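Side-chain contacts in uncharacterized protein (Archaeoglobus fulgidus, PDB 3LOT), which probably cleaves beta-keto acids such as 3-keto-5-aminohexanoate as a zinc-dependent enzyme of TIM-barrel fold: residues N152-L157 with T184-H189; A159-F164 with E190-P195; R241-L246 with A277-K282. All coordinates share one frame; numbering follows the deposited sequence.

Contact 1: N152-L157 with T184-H189; sequences NTFKDL and TAFMFH
Leu157 and Met187 mark the nearest backbone approach, their CA atoms 8.2 Å apart; at that separation the first turn of helix 154-166 meets the end of helix 178-189 mainly through side chains, and no hydrogen bond crosses. The start of the first helix is fixed by a capping box: Asp156 N donates to Thr153 OG1 (2.9 Å), while Thr153 N donates to Asp156 OD2 (3.0 Å) from above the carboxylate plane. Phe154 and Leu157, about one turn apart, both direct their CB atoms toward the second helix. Met187, deposited as selenomethionine, meets both. Its SE stands at the edge of the Phe154 ring, 4.0 Å from CD1 and 84° off the ring normal, which defines a Met-aromatic contact. Bends at chi2 (-59°) and again at chi3 then bring its methyl against Leu157, where CE lies 3.7 Å from the carbonyl carbon C and 3.9 Å from CB. The TIM-barrel sequence family and the chain order, with strand 170-175 running between helices 154-166 and 178-189, make this helix-helix packing in the layer outside the barrel strands. Phe186 adds the second aromatic group: its CD2 approaches Phe154 CE1 to 3.9 Å, the ring planes inclined at 76° and the approach oblique. A neighbouring subunit covers this end of the contact, with its Asn120 packing on Phe154 and its Leu206 on Phe186. Asp147 of that same subunit also hydrogen-bonds Thr153 OG1, giving the capping hydroxyl a partner across the interface.

Contact 2: A159-F164 with E190-P195; sequences ALSRIF and EGYLEP
Ser161 and Tyr192 bring their CA atoms within 5.9 Å, close enough for a small side chain to pack directly on backbone. The tight part centres on the serine: its CB sits 3.5 Å from Tyr192 O, and its OG lies 3.6 Å from both CB and CD1 of Tyr192. With chi1 at 82°, OG occupies the crowded position between backbone N and carbonyl carbon, and its hydrogen bond goes back to Glu158 O in its own helix, so its meeting with the tyrosine is packing. On the buried side Leu193 CD2 reaches Ser161 CB at 4.2 Å, and Phe114 of strand 111-115 touches both residues. Near Leu193 a water donates to Ser161 O (2.9 Å) and weakly to Tyr192 O (3.4 Å), bridging the two backbones where no direct hydrogen bond joins them. Tyr192 O also accepts from Lys165 NZ, one turn beyond Ser161 on helix 154-166. Segment 190-195 is the loop that carries the chain from helix 178-189 to strand 197-203 of the TIM barrel; Gly191, at phi 91°, ends the helix in a Schellman motif, after which Tyr192 and Leu193 pass helix 154-166. The solvent side is looser. There the exposed Arg162 runs beside Tyr192, pointing the same way, and NH1 meets CE1 edge to edge at 3.9 Å with guanidinium and ring planes 66° apart.

Contact 3: R241-L246 with A277-K282; sequences RFQMPL and AEQVEK
The terminal CE of Met244, deposited as selenomethionine, packs on the backbone and base of Gln279, 3.4 Å from its O and 3.6 Å from its CB. The Met244 chain bends at chi2 (-64°) and crosses Lys282 obliquely, with Met244 SE 4.0 Å from Lys282 CG and Met244 CG 4.0 Å from Lys282 CE, so the aliphatic part of the lysine lines the methionine. Beside this, two extended glutamines cross at about a right angle. Gln243 NE2 comes 3.2 Å from both Gln279 CD and Gln279 NE2, with the amide planes 84° apart; two donors cannot bond, and the angle to Gln279 OE1 is poor, so this is close polar packing without a hydrogen bond. What sets the Gln279 amide lies in the next shell: NE2 donates to the carbonyl oxygens of Ser264 and Tyr266, and OE1 accepts a weak bond from Gly260 N. Those partners flank Glu262 in sequence, which binds the zinc with His50 and His52, and the side chain of Gln243 is about 7 Å from that of Glu262, consistent with a place around the metal site rather than in it, the zinc ion being about 12 Å from the Gln243 side chain. Replacing Gln279 with an alanine here is likely to leave the carbonyls of Ser264 and Tyr266 without this shared donor and to open a gap beside the Gln243 amide. Lys282 NZ forms a salt bridge with Glu289 of a third subunit, which carries the contact to an interface. Around it, helix 243-252 precedes strand 256-259 of the TIM barrel and helix 276-289 follows it; Gln243 from the first helix and Val280 from the second both rest on Val259 of that strand.

How the contacts relate
Contacts 1 and 2 share helix 154-166, their centres about 8 Å apart, joined by a probable Met187 O to Tyr192 N hydrogen bond and by Met187 packing on Leu193. Contact 3 lies on the opposite side of the chain's centre, its centre about 31 Å from that of contact 1. Contacts 1 and 3 are buried and each centres on a selenomethionine: the first sets it at the edge of one phenylalanine ring, the third against a glutamine and a lysine near the zinc ligand Glu262. Each reaches a subunit boundary, by packing and a capping hydroxyl in contact 1, by a salt bridge in contact 3. Contact 2, helix against loop, is partly exposed and alone has a bridging water.

Contact 1: N152-L157 with T184-H189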
loop_
_atom_site.group_PDB
_atom_site.type_symbol
_atom_site.label_atom_id
_atom_site.label_comp_id
_atom_site.label_asym_id
_atom_site.label_seq_id
_atom_site.Cartn_x
_atom_site.Cartn_y
_atom_site.Cartn_z
ATOM N N ASN D 152 16.235 -9.749 -21.930
ATOM C CA ASN D 152 17.287 -9.766 -20.922
ATOM C C ASN D 152 17.031 -10.976 -20.026
ATOM O O ASN D 152 16.426 -10.850 -18.963
ATOM C CB ASN D 152 17.329 -8.455 -20.109
ATOM C CG ASN D 152 17.378 -7.187 -21.001
ATOM O OD1 ASN D 152 18.478 -6.727 -21.358
ATOM N ND2 ASN D 152 16.178 -6.586 -21.325
ATOM N N THR D 153 17.442 -12.138 -20.499
ATOM C CA THR D 153 17.198 -13.382 -19.811
ATOM C C THR D 153 18.139 -13.552 -18.616
ATOM O O THR D 153 19.097 -12.818 -18.486
ATOM C CB THR D 153 17.429 -14.602 -20.728
ATOM O OG1 THR D 153 18.815 -14.724 -21.026
ATOM C CG2 THR D 153 16.594 -14.519 -22.036
ATOM N N PHE D 154 17.846 -14.496 -17.736
ATOM C CA PHE D 154 18.696 -14.712 -16.597
ATOM C C PHE D 154 20.083 -15.130 -17.055
ATOM O O PHE D 154 21.090 -14.660 -16.531
ATOM C CB PHE D 154 18.073 -15.712 -15.625
ATOM C CG PHE D 154 16.959 -15.125 -14.830
ATOM C CD1 PHE D 154 17.218 -14.237 -13.817
ATOM C CD2 PHE D 154 15.635 -15.452 -15.102
ATOM C CE1 PHE D 154 16.191 -13.684 -13.072
ATOM C CE2 PHE D 154 14.606 -14.891 -14.374
ATOM C CZ PHE D 154 14.892 -13.980 -13.358
ATOM N N LYS D 155 20.161 -15.962 -18.084
ATOM C CA LYS D 155 21.462 -16.260 -18.686
ATOM C C LYS D 155 22.183 -15.004 -19.201
ATOM O O LYS D 155 23.389 -14.854 -19.014
ATOM C CB LYS D 155 21.330 -17.252 -19.845
ATOM C CG LYS D 155 22.675 -17.865 -20.239
ATOM C CD LYS D 155 22.476 -18.887 -21.346
ATOM C CE LYS D 155 23.793 -19.493 -21.810
ATOM N NZ LYS D 155 23.710 -20.000 -23.244
ATOM N N ASP D 156 21.462 -14.127 -19.895
ATOM C CA ASP D 156 22.046 -12.842 -20.329
ATOM C C ASP D 156 22.576 -12.051 -19.112
ATOM O O ASP D 156 23.669 -11.508 -19.149
ATOM C CB ASP D 156 21.003 -11.947 -20.996
ATOM C CG ASP D 156 20.535 -12.449 -22.368
ATOM O OD1 ASP D 156 21.241 -13.232 -23.032
ATOM O OD2 ASP D 156 19.442 -11.997 -22.778
ATOM N N LEU D 157 21.782 -11.981 -18.049
ATOM C CA LEU D 157 22.128 -11.148 -16.888
ATOM C C LEU D 157 23.341 -11.703 -16.118
ATOM O O LEU D 157 24.150 -10.942 -15.574
ATOM C CB LEU D 157 20.920 -10.980 -15.952
ATOM C CG LEU D 157 19.699 -10.350 -16.631
ATOM C CD1 LEU D 157 18.488 -10.377 -15.713
ATOM C CD2 LEU D 157 20.026 -8.936 -17.123
ATOM N N THR D 184 15.993 -8.620 -9.660
ATOM C CA THR D 184 17.153 -7.974 -9.054
ATOM C C THR D 184 17.573 -8.606 -7.712
ATOM O O THR D 184 18.776 -8.896 -7.499
ATOM C CB THR D 184 16.927 -6.470 -8.943
ATOM O OG1 THR D 184 16.687 -5.949 -10.265
ATOM C CG2 THR D 184 18.115 -5.782 -8.249
ATOM N N ALA D 185 16.589 -8.855 -6.843
ATOM C CA ALA D 185 16.824 -9.525 -5.561
ATOM C C ALA D 185 17.457 -10.885 -5.756
ATOM O O ALA D 185 18.411 -11.238 -5.079
ATOM C CB ALA D 185 15.546 -9.686 -4.771
ATOM N N PHE D 186 16.932 -11.630 -6.720
ATOM C CA PHE D 186 17.427 -12.964 -6.987
ATOM C C PHE D 186 18.890 -12.934 -7.410
ATOM O O PHE D 186 19.682 -13.704 -6.888
ATOM C CB PHE D 186 16.550 -13.645 -8.031
ATOM C CG PHE D 186 17.105 -14.943 -8.554
ATOM C CD1 PHE D 186 16.926 -16.123 -7.861
ATOM C CD2 PHE D 186 17.769 -14.984 -9.755
ATOM C CE1 PHE D 186 17.413 -17.337 -8.366
ATOM C CE2 PHE D 186 18.242 -16.175 -10.262
ATOM C CZ PHE D 186 18.065 -17.354 -9.571
HETATM N N MSE D 187 19.233 -12.068 -8.358
HETATM C CA MSE D 187 20.611 -11.967 -8.859
HETATM C C MSE D 187 21.575 -11.468 -7.791
HETATM O O MSE D 187 22.739 -11.895 -7.737
HETATM C CB MSE D 187 20.676 -11.026 -10.072
HETATM C CG MSE D 187 19.958 -11.516 -11.361
HETATM SE SE MSE D 187 20.663 -13.197 -12.004
HETATM C CE MSE D 187 22.335 -12.453 -12.687
ATOM N N PHE D 188 21.076 -10.585 -6.931
ATOM C CA PHE D 188 21.822 -10.129 -5.743
ATOM C C PHE D 188 22.051 -11.288 -4.810
ATOM O O PHE D 188 23.182 -11.571 -4.468
ATOM C CB PHE D 188 21.074 -8.953 -5.081
ATOM C CG PHE D 188 21.576 -8.546 -3.719
ATOM C CD1 PHE D 188 22.909 -8.340 -3.468
ATOM C CD2 PHE D 188 20.661 -8.274 -2.695
ATOM C CE1 PHE D 188 23.349 -7.925 -2.208
ATOM C CE2 PHE D 188 21.102 -7.863 -1.435
ATOM C CZ PHE D 188 22.452 -7.678 -1.204
ATOM N N HIS D 189 20.997 -12.014 -4.453
ATOM C CA HIS D 189 21.159 -13.065 -3.464
ATOM C C HIS D 189 21.910 -14.258 -4.017
ATOM O O HIS D 189 22.528 -15.016 -3.279
ATOM C CB HIS D 189 19.817 -13.475 -2.846
ATOM C CG HIS D 189 19.168 -12.356 -2.087
ATOM N ND1 HIS D 189 17.807 -12.139 -2.093
ATOM C CD2 HIS D 189 19.709 -11.349 -1.356
ATOM C CE1 HIS D 189 17.538 -11.060 -1.377
ATOM N NE2 HIS D 189 18.671 -10.571 -0.908
#

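Contact 2: A159-F164 with E190-P195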
loop_
_atom_site.group_PDB
_atom_site.type_symbol
_atom_site.label_atom_id
_atom_site.label_comp_id
_atom_site.label_asym_id
_atom_site.label_seq_id
_atom_site.Cartn_x
_atom_site.Cartn_y
_atom_site.Cartn_z
ATOM N N ALA D 159 25.896 -13.288 -17.530
ATOM C CA ALA D 159 27.070 -12.939 -18.347
ATOM C C ALA D 159 27.369 -11.426 -18.241
ATOM O O ALA D 159 28.541 -11.020 -18.155
ATOM C CB ALA D 159 26.865 -13.358 -19.818
ATOM N N LEU D 160 26.311 -10.616 -18.245
ATOM C CA LEU D 160 26.416 -9.165 -18.092
ATOM C C LEU D 160 27.021 -8.783 -16.735
ATOM O O LEU D 160 27.893 -7.912 -16.684
ATOM C CB LEU D 160 25.069 -8.476 -18.300
ATOM C CG LEU D 160 25.070 -6.994 -18.680
ATOM C CD1 LEU D 160 25.660 -6.827 -20.050
ATOM C CD2 LEU D 160 23.659 -6.382 -18.618
ATOM N N SER D 161 26.615 -9.460 -15.658
ATOM C CA SER D 161 27.161 -9.173 -14.351
ATOM C C SER D 161 28.672 -9.390 -14.383
ATOM O O SER D 161 29.422 -8.582 -13.837
ATOM C CB SER D 161 26.489 -10.009 -13.265
ATOM O OG SER D 161 27.036 -11.330 -13.182
ATOM N N ARG D 162 29.132 -10.439 -15.073
ATOM C CA ARG D 162 30.544 -10.700 -15.180
ATOM C C ARG D 162 31.311 -9.701 -16.016
ATOM O O ARG D 162 32.397 -9.282 -15.633
ATOM C CB ARG D 162 30.790 -12.077 -15.760
ATOM C CG ARG D 162 30.487 -13.198 -14.773
ATOM C CD ARG D 162 30.960 -14.560 -15.343
ATOM N NE ARG D 162 29.973 -15.120 -16.282
ATOM C CZ ARG D 162 28.833 -15.733 -15.924
ATOM N NH1 ARG D 162 28.512 -15.885 -14.631
ATOM N NH2 ARG D 162 27.997 -16.188 -16.871
ATOM N N ILE D 163 30.735 -9.316 -17.145
ATOM C CA ILE D 163 31.305 -8.296 -17.997
ATOM C C ILE D 163 31.518 -6.969 -17.243
ATOM O O ILE D 163 32.579 -6.323 -17.372
ATOM C CB ILE D 163 30.443 -8.082 -19.267
ATOM C CG1 ILE D 163 30.591 -9.263 -20.212
ATOM C CG2 ILE D 163 30.873 -6.810 -19.983
ATOM C CD1 ILE D 163 29.441 -9.419 -21.199
ATOM N N PHE D 164 30.535 -6.568 -16.440
ATOM C CA PHE D 164 30.655 -5.309 -15.685
ATOM C C PHE D 164 31.773 -5.412 -14.669
ATOM O O PHE D 164 32.597 -4.506 -14.549
ATOM C CB PHE D 164 29.329 -4.936 -14.996
ATOM C CG PHE D 164 28.373 -4.200 -15.887
ATOM C CD1 PHE D 164 27.982 -4.741 -17.118
ATOM C CD2 PHE D 164 27.841 -2.959 -15.501
ATOM C CE1 PHE D 164 27.046 -4.054 -17.961
ATOM C CE2 PHE D 164 26.927 -2.288 -16.331
ATOM C CZ PHE D 164 26.544 -2.844 -17.562
ATOM N N GLU D 190 21.922 -14.387 -5.328
ATOM C CA GLU D 190 22.693 -15.430 -5.987
ATOM C C GLU D 190 24.182 -15.081 -6.114
ATOM O O GLU D 190 24.981 -15.894 -6.537
ATOM C CB GLU D 190 22.086 -15.708 -7.367
ATOM C CG GLU D 190 20.784 -16.464 -7.303
ATOM C CD GLU D 190 20.918 -17.885 -6.826
ATOM O OE1 GLU D 190 21.761 -18.611 -7.398
ATOM O OE2 GLU D 190 20.163 -18.301 -5.902
ATOM N N GLY D 191 24.542 -13.870 -5.710
ATOM C CA GLY D 191 25.912 -13.437 -5.715
ATOM C C GLY D 191 26.374 -12.752 -6.985
ATOM O O GLY D 191 27.540 -12.529 -7.112
ATOM N N TYR D 192 25.497 -12.430 -7.940
ATOM C CA TYR D 192 25.984 -11.893 -9.220
ATOM C C TYR D 192 26.182 -10.381 -9.163
ATOM O O TYR D 192 27.079 -9.856 -9.832
ATOM C CB TYR D 192 25.051 -12.224 -10.368
ATOM C CG TYR D 192 24.986 -13.674 -10.676
ATOM C CD1 TYR D 192 26.007 -14.302 -11.387
ATOM C CD2 TYR D 192 23.894 -14.421 -10.289
ATOM C CE1 TYR D 192 25.937 -15.658 -11.674
ATOM C CE2 TYR D 192 23.819 -15.774 -10.563
ATOM C CZ TYR D 192 24.838 -16.376 -11.243
ATOM O OH TYR D 192 24.715 -17.699 -11.524
ATOM N N LEU D 193 25.369 -9.706 -8.346
ATOM C CA LEU D 193 25.386 -8.255 -8.270
ATOM C C LEU D 193 26.001 -7.849 -6.931
ATOM O O LEU D 193 25.592 -8.328 -5.882
ATOM C CB LEU D 193 23.952 -7.737 -8.420
ATOM C CG LEU D 193 23.262 -8.092 -9.740
ATOM C CD1 LEU D 193 21.774 -7.615 -9.753
ATOM C CD2 LEU D 193 24.036 -7.507 -10.964
ATOM N N GLU D 194 26.959 -6.944 -6.954
ATOM C CA GLU D 194 27.653 -6.554 -5.736
ATOM C C GLU D 194 27.008 -5.328 -5.079
ATOM O O GLU D 194 26.795 -4.299 -5.731
ATOM C CB GLU D 194 29.132 -6.257 -6.049
ATOM C CG GLU D 194 30.017 -6.237 -4.839
ATOM C CD GLU D 194 30.046 -7.576 -4.044
ATOM O OE1 GLU D 194 29.651 -8.646 -4.594
ATOM O OE2 GLU D 194 30.479 -7.555 -2.849
ATOM N N PRO D 195 26.747 -5.414 -3.770
ATOM C CA PRO D 195 26.118 -4.301 -3.094
ATOM C C PRO D 195 27.134 -3.217 -2.813
ATOM O O PRO D 195 28.300 -3.499 -2.820
ATOM C CB PRO D 195 25.668 -4.918 -1.780
ATOM C CG PRO D 195 26.683 -5.890 -1.487
ATOM C CD PRO D 195 27.025 -6.501 -2.836
HETATM O O HOH W 1 27.886 -7.242 -11.810
#

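Contact 3: R241-L246 with A277-K282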
loop_
_atom_site.group_PDB
_atom_site.type_symbol
_atom_site.label_atom_id
_atom_site.label_comp_id
_atom_site.label_asym_id
_atom_site.label_seq_id
_atom_site.Cartn_x
_atom_site.Cartn_y
_atom_site.Cartn_z
ATOM N N ARG D 241 5.044 13.446 -19.775
ATOM C CA ARG D 241 4.584 14.477 -18.882
ATOM C C ARG D 241 4.633 14.117 -17.413
ATOM O O ARG D 241 4.400 14.966 -16.579
ATOM C CB ARG D 241 3.173 14.837 -19.250
ATOM C CG ARG D 241 2.176 13.767 -18.968
ATOM C CD ARG D 241 0.827 14.254 -19.510
ATOM N NE ARG D 241 -0.249 13.328 -19.236
ATOM C CZ ARG D 241 -0.948 13.278 -18.102
ATOM N NH1 ARG D 241 -1.931 12.385 -17.991
ATOM N NH2 ARG D 241 -0.678 14.089 -17.071
ATOM N N PHE D 242 4.951 12.872 -17.088
ATOM C CA PHE D 242 5.104 12.459 -15.699
ATOM C C PHE D 242 6.515 12.659 -15.201
ATOM O O PHE D 242 6.806 12.391 -14.031
ATOM C CB PHE D 242 4.657 10.982 -15.520
ATOM C CG PHE D 242 3.207 10.794 -15.830
ATOM C CD1 PHE D 242 2.256 11.160 -14.932
ATOM C CD2 PHE D 242 2.812 10.362 -17.071
ATOM C CE1 PHE D 242 0.926 11.015 -15.244
ATOM C CE2 PHE D 242 1.497 10.216 -17.375
ATOM C CZ PHE D 242 0.552 10.564 -16.460
ATOM N N GLN D 243 7.377 13.180 -16.076
ATOM C CA GLN D 243 8.790 13.390 -15.785
ATOM C C GLN D 243 8.983 14.259 -14.538
ATOM O O GLN D 243 9.705 13.873 -13.622
ATOM C CB GLN D 243 9.518 14.012 -16.983
ATOM C CG GLN D 243 11.013 14.296 -16.733
ATOM C CD GLN D 243 11.735 14.764 -17.990
ATOM O OE1 GLN D 243 12.453 13.994 -18.632
ATOM N NE2 GLN D 243 11.469 15.977 -18.386
HETATM N N MSE D 244 8.347 15.422 -14.506
HETATM C CA MSE D 244 8.591 16.360 -13.389
HETATM C C MSE D 244 7.819 15.963 -12.116
HETATM O O MSE D 244 8.393 15.960 -11.021
HETATM C CB MSE D 244 8.354 17.802 -13.815
HETATM C CG MSE D 244 9.301 18.329 -14.893
HETATM SE SE MSE D 244 11.138 18.408 -14.301
HETATM C CE MSE D 244 11.968 18.667 -16.081
ATOM N N PRO D 245 6.521 15.613 -12.231
ATOM C CA PRO D 245 5.746 15.216 -11.040
ATOM C C PRO D 245 6.332 13.979 -10.319
ATOM O O PRO D 245 6.590 14.001 -9.073
ATOM C CB PRO D 245 4.346 14.900 -11.610
ATOM C CG PRO D 245 4.266 15.669 -12.824
ATOM C CD PRO D 245 5.668 15.670 -13.424
ATOM N N LEU D 246 6.606 12.932 -11.083
ATOM C CA LEU D 246 7.143 11.723 -10.471
ATOM C C LEU D 246 8.609 11.920 -10.057
ATOM O O LEU D 246 9.057 11.388 -9.045
ATOM C CB LEU D 246 6.971 10.515 -11.396
ATOM C CG LEU D 246 5.542 10.226 -11.805
ATOM C CD1 LEU D 246 5.453 8.880 -12.526
ATOM C CD2 LEU D 246 4.659 10.216 -10.564
ATOM N N ALA D 277 19.166 20.940 -21.131
ATOM C CA ALA D 277 19.509 21.859 -20.063
ATOM C C ALA D 277 18.258 22.472 -19.472
ATOM O O ALA D 277 18.193 22.673 -18.299
ATOM C CB ALA D 277 20.489 22.941 -20.552
ATOM N N GLU D 278 17.248 22.753 -20.288
ATOM C CA GLU D 278 16.024 23.347 -19.781
ATOM C C GLU D 278 15.288 22.512 -18.710
ATOM O O GLU D 278 14.756 23.043 -17.740
ATOM C CB GLU D 278 15.074 23.631 -20.953
ATOM C CG GLU D 278 14.037 24.630 -20.649
ATOM C CD GLU D 278 12.970 24.755 -21.758
ATOM O OE1 GLU D 278 12.949 23.948 -22.707
ATOM O OE2 GLU D 278 12.136 25.668 -21.653
ATOM N N GLN D 279 15.237 21.205 -18.930
ATOM C CA GLN D 279 14.643 20.265 -17.987
ATOM C C GLN D 279 15.533 20.105 -16.752
ATOM O O GLN D 279 15.039 20.021 -15.628
ATOM C CB GLN D 279 14.457 18.905 -18.670
ATOM C CG GLN D 279 13.337 18.861 -19.701
ATOM C CD GLN D 279 13.277 17.525 -20.458
ATOM O OE1 GLN D 279 14.160 16.678 -20.310
ATOM N NE2 GLN D 279 12.227 17.331 -21.239
ATOM N N VAL D 280 16.843 20.036 -16.951
ATOM C CA VAL D 280 17.760 19.989 -15.802
ATOM C C VAL D 280 17.614 21.226 -14.907
ATOM O O VAL D 280 17.503 21.093 -13.706
ATOM C CB VAL D 280 19.220 19.809 -16.222
ATOM C CG1 VAL D 280 20.150 19.911 -14.992
ATOM C CG2 VAL D 280 19.383 18.495 -16.953
ATOM N N GLU D 281 17.584 22.429 -15.501
ATOM C CA GLU D 281 17.400 23.667 -14.729
ATOM C C GLU D 281 16.114 23.647 -13.916
ATOM O O GLU D 281 16.115 24.052 -12.764
ATOM C CB GLU D 281 17.411 24.894 -15.634
ATOM C CG GLU D 281 18.737 25.056 -16.300
ATOM C CD GLU D 281 18.764 26.016 -17.500
ATOM O OE1 GLU D 281 17.715 26.466 -18.015
ATOM O OE2 GLU D 281 19.896 26.341 -17.908
ATOM N N LYS D 282 15.037 23.171 -14.527
ATOM C CA LYS D 282 13.728 23.037 -13.832
ATOM C C LYS D 282 13.784 22.094 -12.629
ATOM O O LYS D 282 13.310 22.426 -11.529
ATOM C CB LYS D 282 12.671 22.551 -14.808
ATOM C CG LYS D 282 11.264 22.400 -14.216
ATOM C CD LYS D 282 10.280 22.191 -15.359
ATOM C CE LYS D 282 8.854 22.331 -14.923
ATOM N NZ LYS D 282 8.571 23.754 -14.682
#